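Local coordinates for protein fructose transport system repressor FruR (Pseudomonas putida, PDB 3O74) that probably binds DNA as a LacI-family regulator that represses or activates genes, with fructose 1-phosphate as its preferred effector, at residues Q23-A28 / Y33-A38; A87-L92 / M230-G235; Q157-A160 / E164-Q167; G212-N217 / V261-K266. One frame throughout, in Å; residues are numbered along the deposited sequence.

Contact 1: Q23-A28 / Y33-A38; sequences QLEQGA and YQLLIA
Tyr-33 enters the contact through its backbone: its N donates to Ala-28 O at 2.9 Å. The CB atoms of Ala-28 and Tyr-33 pack together at 4.0 Å just beside this bond, while the phenol ring leads away from helix 15-30 and its OH is hydrogen-bonded to Glu-250. Tyr-33 O is tied back to the helix by a water that donates both to it and to Glu-25 O, at 2.9 and 2.7 Å respectively. Leu-35 then fills the gap between helix and strand. Its CG stands anti to the backbone N (chi1 -174°), which carries CD2 up to the helix, 3.9 Å from Leu-24 CB and against the backbone N and CB of Glu-25. Leu-35 CB rests against Glu-25 CG at 3.8 Å, the two side chains crossing at a slant. The extended glutamate chain ends in OE2, where a second water bridges to Leu-35 N and Ser-39 of the second subunit donates its backbone N, so the buried carboxylate ties this layer to the dimer partner. Ile-37 adds a looser touch, its CD1 4.4 Å from Glu-25 OE1. Running nearly antiparallel to one another, helix and strand form the second half of the beta-alpha-beta unit made by strand 4-9, helix 15-30 and strand 34-39, as expected of a type I periplasmic-binding-protein fold.

Contact 2: A87-L92 / M230-G235; sequences AIDRRL and MAQQHG
A single polar link joins the two segments: Gln-232 NE2 donates to Asp-89 OD2 at 3.0 Å, a weak bond bent to 121° at the hydrogen. The side chains meet at about a right angle, and the amide plane is turned 56° from the carboxylate. Gln-232 spans the gap with a chain extended beyond CG (chi2 -176°), and Asp-89 reaches to meet it with CG anti to its own backbone N. The other carboxylate oxygen, Asp-89 OD1, is hydrogen-bonded to a glycerol whose same oxygen also takes the NE of Arg-90. The glycerol probably comes from the crystallisation liquor, but such molecules often mark pockets, and its place is consistent with the effector cleft of LacI-type domains. Behind this first shell, Asp-89 is the central residue of a classic gamma turn, closed by Arg-90 N to Ile-88 O at 2.6 Å. Arg-90 is itself held by a salt bridge to Asp-42. On the opposite segment Gln-233 centres an inverse gamma turn and occupies the N-cap position of helix 234-250. There Gln-232 CB rests on one face of the His-234 ring, 3.6 Å above its plane and offset toward the rim. The contact thus bridges the C-terminal end of strand 85-88 and the link from strand 227-231 into helix 234-250, with Tyr-17 of helix 15-30 against Asp-89 and Ser-102 of strand 98-102 against Gln-232.

Contact 3: Q157-A160 / E164-Q167; sequences QGEA and ECGQ
Glu-159 OE2 forms a salt bridge with Arg-168 NH1, one turn further along helix 163-177, and at the same time lies 3.2 Å from Cys-165 SG. The glutamate gets there by folding back. Its CG takes the crowded position between the backbone N and the carbonyl carbon (chi1 68°), and a second bend at chi2 brings the carboxylate back to the start of the helix. Cys-165 points its side chain at the loop, with SG anti to the backbone N (chi1 -172°), which places SG among Gly-158, Glu-159 and Ala-160. Ala-160 O approaches SG to 3.3 Å and stands equally near Cys-165 CB, while Gly-158 CA rests against the sulfur at 3.7 Å, a close approach made where the glycine bears no side chain. The turn joining the two segments is secured further by Ser-162, whose OG accepts the backbone N of Cys-165. At the other end, backbone bonds from Gly-158 to Gly-127 and Arg-129 hold the strand end on the sheet, so that the thiol is wedged between the end of strand 152-158 and the first turns of helix 163-177. The carboxylate and carbonyl oxygens beside the sulfur would tend to disfavour a thiolate at Cys-165, whereas the helix start and the guanidinium of Arg-168 may offset part of this effect.

Contact 4: G212-N217 / V261-K266; sequences GTFGDN and VGRTFK
Phe-214 sets its ring edge against the guanidinium face of Arg-263. CD2 stands 3.5 Å above the centre of the flat group and 3.6 Å from Arg-263 NE, with the two planes 75° apart, an edge-to-face meeting in which the phenyl supplies the edge. The arginine presents that face at the end of a chain extended from CG to NE, turning the guanidinium only at chi4 (-100°). Its nitrogens are held by other partners: NE makes a salt bridge with Asp-104, and NH1 bonds to the carbonyl of the selenomethionine Met-230. Gly-215, with positive phi, turns the chain off the end of strand 210-214, and its N comes within 3.9 Å of Arg-263 NH1. Strands 210-214 and 257-266 are not direct neighbours in the sheet, since strand 227-231 runs between them; the contact therefore reaches over that strand, beside the linking region that joins the two lobes in LacI-type effector-binding domains. Asp-216 follows, reaching toward Lys-266 with CG anti to its backbone N. Its OD2 lies over the aliphatic part of the lysine, 3.7 Å from CG, while Lys-266 NZ stays 5.6 Å from OD2 and pairs with Asp-221. Asp-216 OD1 forms a salt bridge with Arg-268 and accepts Asn-217 N at 2.6 Å, from above the carboxylate plane.

How the contacts relate
All contacts reach one mixed sheet, whose outermost strands within the chain, 34-39 and 152-158, belong to contacts 1 and 3. These two lie on opposite sides of the chain's centre, 30 Å apart between centres. In the sheet order the strands of contacts 2 and 4 come between these edges; their centres are 11 Å apart and they touch: Ala-231 O and Thr-264 N probably bond between strands 227-231 and 257-266, Gln-233 NE2 and Gly-262 O just beyond. Contact 1 packs on contact 2, Leu-24 against Ile-88. Along the chain contact 1 closes first, contact 3 falls between the segments of contact 2, and contacts 2 and 4 interlace, consistent with two lobes joined by several chain crossings.

Contact 1: Q23-A28 / Y33-A38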
loop_
_atom_site.group_PDB
_atom_site.type_symbol
_atom_site.label_atom_id
_atom_site.label_comp_id
_atom_site.label_asym_id
_atom_site.label_seq_id
_atom_site.Cartn_x
_atom_site.Cartn_y
_atom_site.Cartn_z
ATOM N N GLN B 23 10.794 4.724 0.761
ATOM C CA GLN B 23 11.784 5.725 1.165
ATOM C C GLN B 23 13.125 5.081 1.500
ATOM O O GLN B 23 14.184 5.651 1.232
ATOM C CB GLN B 23 11.280 6.524 2.368
ATOM C CG GLN B 23 10.065 7.381 2.087
ATOM C CD GLN B 23 10.381 8.568 1.206
ATOM O OE1 GLN B 23 9.644 8.870 0.270
ATOM N NE2 GLN B 23 11.486 9.246 1.498
ATOM N N LEU B 24 13.079 3.900 2.105
ATOM C CA LEU B 24 14.298 3.154 2.387
ATOM C C LEU B 24 14.985 2.754 1.090
ATOM O O LEU B 24 16.191 2.931 0.940
ATOM C CB LEU B 24 13.997 1.900 3.208
ATOM C CG LEU B 24 13.866 2.046 4.722
ATOM C CD1 LEU B 24 13.531 0.699 5.345
ATOM C CD2 LEU B 24 15.143 2.618 5.332
ATOM N N GLU B 25 14.212 2.216 0.152
ATOM C CA GLU B 25 14.788 1.716 -1.095
ATOM C C GLU B 25 15.469 2.834 -1.884
ATOM O O GLU B 25 16.537 2.633 -2.465
ATOM C CB GLU B 25 13.730 1.006 -1.951
ATOM C CG GLU B 25 14.326 0.115 -3.036
ATOM C CD GLU B 25 13.345 -0.918 -3.571
ATOM O OE1 GLU B 25 12.122 -0.706 -3.436
ATOM O OE2 GLU B 25 13.799 -1.943 -4.128
ATOM N N GLN B 26 14.850 4.011 -1.885
ATOM C CA GLN B 26 15.396 5.174 -2.574
ATOM C C GLN B 26 16.718 5.619 -1.961
ATOM O O GLN B 26 17.718 5.792 -2.663
ATOM C CB GLN B 26 14.404 6.336 -2.515
ATOM C CG GLN B 26 13.790 6.708 -3.850
ATOM C CD GLN B 26 12.398 6.139 -4.027
ATOM O OE1 GLN B 26 11.414 6.878 -4.060
ATOM N NE2 GLN B 26 12.306 4.818 -4.137
ATOM N N GLY B 27 16.713 5.813 -0.647
ATOM C CA GLY B 27 17.907 6.226 0.065
ATOM C C GLY B 27 19.015 5.201 -0.057
ATOM O O GLY B 27 20.177 5.556 -0.225
ATOM N N ALA B 28 18.654 3.923 0.025
ATOM C CA ALA B 28 19.637 2.850 -0.087
ATOM C C ALA B 28 20.286 2.862 -1.463
ATOM O O ALA B 28 21.506 2.707 -1.594
ATOM C CB ALA B 28 18.986 1.503 0.190
ATOM N N TYR B 33 23.158 0.491 -2.311
ATOM C CA TYR B 33 22.556 -0.719 -1.756
ATOM C C TYR B 33 21.204 -1.006 -2.404
ATOM O O TYR B 33 20.474 -0.081 -2.754
ATOM C CB TYR B 33 22.359 -0.576 -0.244
ATOM C CG TYR B 33 23.640 -0.511 0.543
ATOM C CD1 TYR B 33 24.144 -1.637 1.181
ATOM C CD2 TYR B 33 24.353 0.675 0.646
ATOM C CE1 TYR B 33 25.324 -1.580 1.904
ATOM C CE2 TYR B 33 25.533 0.741 1.363
ATOM C CZ TYR B 33 26.014 -0.388 1.989
ATOM O OH TYR B 33 27.186 -0.321 2.703
ATOM N N GLN B 34 20.877 -2.287 -2.555
ATOM C CA GLN B 34 19.546 -2.695 -3.000
ATOM C C GLN B 34 18.729 -3.146 -1.790
ATOM O O GLN B 34 19.273 -3.690 -0.834
ATOM C CB GLN B 34 19.637 -3.827 -4.025
ATOM C CG GLN B 34 20.549 -3.536 -5.214
ATOM C CD GLN B 34 20.000 -2.456 -6.128
ATOM O OE1 GLN B 34 20.747 -1.626 -6.646
ATOM N NE2 GLN B 34 18.687 -2.460 -6.328
ATOM N N LEU B 35 17.422 -2.918 -1.830
ATOM C CA LEU B 35 16.550 -3.345 -0.745
ATOM C C LEU B 35 15.682 -4.534 -1.154
ATOM O O LEU B 35 15.011 -4.497 -2.181
ATOM C CB LEU B 35 15.661 -2.185 -0.285
ATOM C CG LEU B 35 14.780 -2.436 0.943
ATOM C CD1 LEU B 35 15.624 -2.517 2.212
ATOM C CD2 LEU B 35 13.708 -1.363 1.084
ATOM N N LEU B 36 15.703 -5.589 -0.345
ATOM C CA LEU B 36 14.803 -6.715 -0.541
ATOM C C LEU B 36 13.750 -6.712 0.555
ATOM O O LEU B 36 14.066 -6.659 1.745
ATOM C CB LEU B 36 15.562 -8.038 -0.551
ATOM C CG LEU B 36 16.550 -8.240 -1.701
ATOM C CD1 LEU B 36 17.336 -9.527 -1.502
ATOM C CD2 LEU B 36 15.830 -8.245 -3.043
ATOM N N ILE B 37 12.491 -6.765 0.140
ATOM C CA ILE B 37 11.376 -6.669 1.062
ATOM C C ILE B 37 10.655 -8.009 1.183
ATOM O O ILE B 37 10.487 -8.737 0.198
ATOM C CB ILE B 37 10.399 -5.574 0.608
ATOM C CG1 ILE B 37 11.113 -4.221 0.596
ATOM C CG2 ILE B 37 9.170 -5.544 1.496
ATOM C CD1 ILE B 37 10.372 -3.143 -0.169
ATOM N N ALA B 38 10.242 -8.334 2.402
ATOM C CA ALA B 38 9.485 -9.548 2.649
ATOM C C ALA B 38 8.433 -9.263 3.707
ATOM O O ALA B 38 8.639 -8.419 4.585
ATOM C CB ALA B 38 10.399 -10.665 3.091
HETATM O O HOH W 1 17.564 0.130 -2.853
HETATM O O HOH W 2 16.492 -1.765 -4.597
#

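Contact 2: A87-L92 / M230-G235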
loop_
_atom_site.group_PDB
_atom_site.type_symbol
_atom_site.label_atom_id
_atom_site.label_comp_id
_atom_site.label_asym_id
_atom_site.label_seq_id
_atom_site.Cartn_x
_atom_site.Cartn_y
_atom_site.Cartn_z
ATOM N N ALA B 87 15.422 -1.995 14.093
ATOM C CA ALA B 87 13.971 -2.066 14.238
ATOM C C ALA B 87 13.315 -0.829 13.643
ATOM O O ALA B 87 13.852 0.272 13.729
ATOM C CB ALA B 87 13.575 -2.233 15.708
ATOM N N ILE B 88 12.146 -1.017 13.041
ATOM C CA ILE B 88 11.390 0.094 12.481
ATOM C C ILE B 88 9.939 0.028 12.944
ATOM O O ILE B 88 9.295 -1.018 12.847
ATOM C CB ILE B 88 11.433 0.083 10.934
ATOM C CG1 ILE B 88 12.840 0.409 10.435
ATOM C CG2 ILE B 88 10.433 1.074 10.362
ATOM C CD1 ILE B 88 12.935 0.563 8.918
ATOM N N ASP B 89 9.437 1.153 13.449
ATOM C CA ASP B 89 8.046 1.272 13.896
ATOM C C ASP B 89 7.756 0.488 15.176
ATOM O O ASP B 89 7.216 1.033 16.134
ATOM C CB ASP B 89 7.077 0.859 12.782
ATOM C CG ASP B 89 5.629 1.169 13.119
ATOM O OD1 ASP B 89 5.098 0.577 14.081
ATOM O OD2 ASP B 89 5.017 2.004 12.419
ATOM N N ARG B 90 8.113 -0.789 15.191
ATOM C CA ARG B 90 7.965 -1.592 16.394
ATOM C C ARG B 90 9.329 -1.837 17.031
ATOM O O ARG B 90 10.181 -2.500 16.454
ATOM C CB ARG B 90 7.284 -2.915 16.065
ATOM C CG ARG B 90 5.929 -2.764 15.401
ATOM C CD ARG B 90 5.350 -4.122 15.123
ATOM N NE ARG B 90 4.071 -4.058 14.434
ATOM C CZ ARG B 90 3.396 -5.133 14.054
ATOM N NH1 ARG B 90 3.896 -6.334 14.305
ATOM N NH2 ARG B 90 2.233 -5.015 13.426
ATOM N N ARG B 91 9.521 -1.298 18.230
ATOM C CA ARG B 91 10.821 -1.325 18.885
ATOM C C ARG B 91 11.279 -2.739 19.222
ATOM O O ARG B 91 10.471 -3.614 19.527
ATOM C CB ARG B 91 10.783 -0.493 20.172
ATOM C CG ARG B 91 9.975 -1.137 21.293
ATOM C CD ARG B 91 10.317 -0.516 22.637
ATOM N NE ARG B 91 9.963 0.899 22.690
ATOM C CZ ARG B 91 10.465 1.763 23.566
ATOM N NH1 ARG B 91 11.356 1.359 24.463
ATOM N NH2 ARG B 91 10.082 3.031 23.539
ATOM N N LEU B 92 12.585 -2.963 19.151
ATOM C CA LEU B 92 13.170 -4.141 19.771
ATOM C C LEU B 92 13.820 -3.715 21.095
ATOM O O LEU B 92 13.839 -2.532 21.429
ATOM C CB LEU B 92 14.176 -4.810 18.836
ATOM C CG LEU B 92 13.594 -5.488 17.585
ATOM C CD1 LEU B 92 14.687 -5.932 16.619
ATOM C CD2 LEU B 92 12.710 -6.669 17.966
HETATM N N MSE B 230 -3.205 11.128 13.281
HETATM C CA MSE B 230 -1.802 11.299 13.643
HETATM C C MSE B 230 -0.931 10.495 12.680
HETATM O O MSE B 230 -0.806 9.283 12.828
HETATM C CB MSE B 230 -1.564 10.812 15.070
HETATM C CG MSE B 230 -2.015 11.773 16.155
HETATM SE SE MSE B 230 -0.775 13.258 16.351
HETATM C CE MSE B 230 -1.540 14.061 17.947
ATOM N N ALA B 231 -0.332 11.169 11.701
ATOM C CA ALA B 231 0.442 10.495 10.659
ATOM C C ALA B 231 1.942 10.414 10.969
ATOM O O ALA B 231 2.508 11.321 11.570
ATOM C CB ALA B 231 0.213 11.169 9.314
ATOM N N GLN B 232 2.576 9.325 10.542
ATOM C CA GLN B 232 4.018 9.167 10.680
ATOM C C GLN B 232 4.751 10.096 9.729
ATOM O O GLN B 232 4.273 10.366 8.629
ATOM C CB GLN B 232 4.440 7.732 10.354
ATOM C CG GLN B 232 3.849 6.648 11.238
ATOM C CD GLN B 232 4.410 5.271 10.906
ATOM O OE1 GLN B 232 5.592 5.130 10.594
ATOM N NE2 GLN B 232 3.561 4.253 10.975
ATOM N N GLN B 233 5.920 10.571 10.146
ATOM C CA GLN B 233 6.832 11.229 9.222
ATOM C C GLN B 233 7.685 10.140 8.573
ATOM O O GLN B 233 8.816 9.890 8.993
ATOM C CB GLN B 233 7.704 12.259 9.946
ATOM C CG GLN B 233 6.910 13.355 10.657
ATOM C CD GLN B 233 7.778 14.485 11.190
ATOM O OE1 GLN B 233 8.227 15.348 10.437
ATOM N NE2 GLN B 233 8.006 14.488 12.498
ATOM N N HIS B 234 7.123 9.486 7.557
ATOM C CA HIS B 234 7.739 8.307 6.950
ATOM C C HIS B 234 9.132 8.582 6.398
ATOM O O HIS B 234 10.029 7.743 6.501
ATOM C CB HIS B 234 6.856 7.755 5.827
ATOM C CG HIS B 234 5.411 7.614 6.199
ATOM N ND1 HIS B 234 4.900 6.474 6.785
ATOM C CD2 HIS B 234 4.370 8.464 6.055
ATOM C CE1 HIS B 234 3.606 6.634 6.990
ATOM N NE2 HIS B 234 3.257 7.831 6.558
ATOM N N GLY B 235 9.305 9.753 5.798
ATOM C CA GLY B 235 10.581 10.127 5.223
ATOM C C GLY B 235 11.676 10.180 6.269
ATOM O O GLY B 235 12.781 9.688 6.045
#

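Contact 3: Q157-A160 / E164-Q167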
loop_
_atom_site.group_PDB
_atom_site.type_symbol
_atom_site.label_atom_id
_atom_site.label_comp_id
_atom_site.label_asym_id
_atom_site.label_seq_id
_atom_site.Cartn_x
_atom_site.Cartn_y
_atom_site.Cartn_z
ATOM N N GLN B 157 -9.321 -4.378 22.351
ATOM C CA GLN B 157 -8.083 -4.654 21.640
ATOM C C GLN B 157 -8.115 -6.055 21.050
ATOM O O GLN B 157 -8.050 -7.051 21.769
ATOM C CB GLN B 157 -6.883 -4.452 22.562
ATOM C CG GLN B 157 -6.692 -3.000 22.972
ATOM C CD GLN B 157 -5.572 -2.810 23.968
ATOM O OE1 GLN B 157 -5.771 -2.945 25.176
ATOM N NE2 GLN B 157 -4.385 -2.487 23.469
ATOM N N GLY B 158 -8.229 -6.111 19.728
ATOM C CA GLY B 158 -8.407 -7.360 19.015
ATOM C C GLY B 158 -7.138 -8.137 18.727
ATOM O O GLY B 158 -6.072 -7.863 19.284
ATOM N N GLU B 159 -7.267 -9.109 17.831
ATOM C CA GLU B 159 -6.219 -10.088 17.570
ATOM C C GLU B 159 -5.322 -9.725 16.387
ATOM O O GLU B 159 -4.272 -10.340 16.195
ATOM C CB GLU B 159 -6.844 -11.470 17.341
ATOM C CG GLU B 159 -7.650 -11.591 16.052
ATOM C CD GLU B 159 -8.931 -10.772 16.062
ATOM O OE1 GLU B 159 -9.469 -10.496 17.156
ATOM O OE2 GLU B 159 -9.405 -10.412 14.965
ATOM N N ALA B 160 -5.732 -8.740 15.593
ATOM C CA ALA B 160 -4.968 -8.366 14.408
ATOM C C ALA B 160 -5.249 -6.938 13.948
ATOM O O ALA B 160 -6.343 -6.410 14.153
ATOM C CB ALA B 160 -5.249 -9.349 13.274
ATOM N N GLU B 164 -11.346 -6.432 9.113
ATOM C CA GLU B 164 -12.376 -7.273 9.720
ATOM C C GLU B 164 -12.325 -7.258 11.248
ATOM O O GLU B 164 -13.358 -7.365 11.910
ATOM C CB GLU B 164 -12.302 -8.712 9.193
ATOM C CG GLU B 164 -13.340 -9.644 9.814
ATOM C CD GLU B 164 -13.402 -11.001 9.139
ATOM O OE1 GLU B 164 -13.374 -12.024 9.857
ATOM O OE2 GLU B 164 -13.481 -11.047 7.893
ATOM N N CYS B 165 -11.126 -7.128 11.808
ATOM C CA CYS B 165 -10.988 -7.038 13.258
ATOM C C CYS B 165 -11.617 -5.741 13.764
ATOM O O CYS B 165 -12.325 -5.733 14.768
ATOM C CB CYS B 165 -9.518 -7.101 13.661
ATOM S SG CYS B 165 -9.226 -7.240 15.441
ATOM N N GLY B 166 -11.359 -4.648 13.054
ATOM C CA GLY B 166 -11.953 -3.366 13.389
ATOM C C GLY B 166 -13.466 -3.418 13.309
ATOM O O GLY B 166 -14.168 -2.866 14.158
ATOM N N GLN B 167 -13.973 -4.086 12.280
ATOM C CA GLN B 167 -15.412 -4.246 12.119
ATOM C C GLN B 167 -16.003 -5.047 13.278
ATOM O O GLN B 167 -17.038 -4.681 13.833
ATOM C CB GLN B 167 -15.718 -4.928 10.782
ATOM C CG GLN B 167 -17.196 -5.099 10.472
ATOM C CD GLN B 167 -17.424 -5.834 9.159
ATOM O OE1 GLN B 167 -16.595 -6.640 8.736
ATOM N NE2 GLN B 167 -18.550 -5.555 8.506
#

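Contact 4: G212-N217 / V261-K266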
loop_
_atom_site.group_PDB
_atom_site.type_symbol
_atom_site.label_atom_id
_atom_site.label_comp_id
_atom_site.label_asym_id
_atom_site.label_seq_id
_atom_site.Cartn_x
_atom_site.Cartn_y
_atom_site.Cartn_z
ATOM N N GLY B 212 -10.991 9.752 15.912
ATOM C CA GLY B 212 -9.565 10.000 15.852
ATOM C C GLY B 212 -8.829 8.700 15.588
ATOM O O GLY B 212 -9.224 7.644 16.087
ATOM N N THR B 213 -7.752 8.772 14.811
ATOM C CA THR B 213 -7.032 7.569 14.414
ATOM C C THR B 213 -5.537 7.815 14.249
ATOM O O THR B 213 -5.098 8.949 14.053
ATOM C CB THR B 213 -7.576 7.002 13.087
ATOM O OG1 THR B 213 -6.978 5.727 12.823
ATOM C CG2 THR B 213 -7.273 7.950 11.930
ATOM N N PHE B 214 -4.760 6.742 14.349
ATOM C CA PHE B 214 -3.367 6.769 13.936
ATOM C C PHE B 214 -3.310 6.502 12.444
ATOM O O PHE B 214 -4.150 5.783 11.901
ATOM C CB PHE B 214 -2.557 5.722 14.695
ATOM C CG PHE B 214 -2.152 6.155 16.072
ATOM C CD1 PHE B 214 -3.097 6.308 17.072
ATOM C CD2 PHE B 214 -0.820 6.401 16.368
ATOM C CE1 PHE B 214 -2.721 6.707 18.345
ATOM C CE2 PHE B 214 -0.440 6.796 17.632
ATOM C CZ PHE B 214 -1.389 6.951 18.623
ATOM N N GLY B 215 -2.315 7.073 11.780
ATOM C CA GLY B 215 -2.248 6.986 10.336
ATOM C C GLY B 215 -3.223 7.972 9.730
ATOM O O GLY B 215 -3.961 8.653 10.439
ATOM N N ASP B 216 -3.231 8.051 8.408
ATOM C CA ASP B 216 -4.068 9.017 7.728
ATOM C C ASP B 216 -4.375 8.510 6.335
ATOM O O ASP B 216 -3.773 7.543 5.865
ATOM C CB ASP B 216 -3.364 10.372 7.656
ATOM C CG ASP B 216 -4.296 11.495 7.241
ATOM O OD1 ASP B 216 -5.521 11.257 7.147
ATOM O OD2 ASP B 216 -3.804 12.620 7.014
ATOM N N ASN B 217 -5.317 9.165 5.675
ATOM C CA ASN B 217 -5.736 8.748 4.357
ATOM C C ASN B 217 -6.344 9.928 3.624
ATOM O O ASN B 217 -7.152 10.671 4.183
ATOM C CB ASN B 217 -6.740 7.604 4.467
ATOM C CG ASN B 217 -6.855 6.805 3.191
ATOM O OD1 ASN B 217 -7.533 7.214 2.250
ATOM N ND2 ASN B 217 -6.186 5.658 3.150
ATOM N N VAL B 261 10.461 9.562 16.434
ATOM C CA VAL B 261 10.111 10.674 15.558
ATOM C C VAL B 261 8.668 11.083 15.805
ATOM O O VAL B 261 7.772 10.236 15.835
ATOM C CB VAL B 261 10.276 10.290 14.081
ATOM C CG1 VAL B 261 9.897 11.459 13.172
ATOM C CG2 VAL B 261 11.692 9.827 13.809
ATOM N N GLY B 262 8.440 12.382 15.977
ATOM C CA GLY B 262 7.099 12.886 16.218
ATOM C C GLY B 262 6.157 12.603 15.061
ATOM O O GLY B 262 6.571 12.564 13.901
ATOM N N ARG B 263 4.884 12.392 15.379
ATOM C CA ARG B 263 3.851 12.289 14.360
ATOM C C ARG B 263 3.285 13.675 14.057
ATOM O O ARG B 263 3.323 14.565 14.903
ATOM C CB ARG B 263 2.732 11.355 14.823
ATOM C CG ARG B 263 3.129 9.885 14.872
ATOM C CD ARG B 263 1.960 8.989 15.266
ATOM N NE ARG B 263 2.330 7.577 15.205
ATOM C CZ ARG B 263 2.030 6.767 14.194
ATOM N NH1 ARG B 263 1.337 7.221 13.160
ATOM N NH2 ARG B 263 2.416 5.498 14.221
ATOM N N THR B 264 2.766 13.864 12.847
ATOM C CA THR B 264 2.124 15.126 12.498
ATOM C C THR B 264 0.622 15.043 12.757
ATOM O O THR B 264 -0.016 14.034 12.451
ATOM C CB THR B 264 2.402 15.531 11.042
ATOM O OG1 THR B 264 1.978 14.486 10.160
ATOM C CG2 THR B 264 3.892 15.782 10.845
ATOM N N PHE B 265 0.065 16.098 13.341
ATOM C CA PHE B 265 -1.352 16.118 13.684
ATOM C C PHE B 265 -2.176 16.683 12.530
ATOM O O PHE B 265 -1.973 17.823 12.104
ATOM C CB PHE B 265 -1.581 16.938 14.956
ATOM C CG PHE B 265 -2.852 16.594 15.690
ATOM C CD1 PHE B 265 -3.084 17.087 16.965
ATOM C CD2 PHE B 265 -3.808 15.776 15.111
ATOM C CE1 PHE B 265 -4.247 16.776 17.647
ATOM C CE2 PHE B 265 -4.974 15.461 15.790
ATOM C CZ PHE B 265 -5.193 15.962 17.059
ATOM N N LYS B 266 -3.095 15.873 12.016
ATOM C CA LYS B 266 -4.016 16.316 10.981
ATOM C C LYS B 266 -5.398 16.474 11.594
ATOM O O LYS B 266 -6.120 15.495 11.772
ATOM C CB LYS B 266 -4.075 15.309 9.835
ATOM C CG LYS B 266 -5.127 15.647 8.787
ATOM C CD LYS B 266 -4.739 16.882 7.983
ATOM C CE LYS B 266 -5.955 17.508 7.316
ATOM N NZ LYS B 266 -5.788 17.673 5.844
#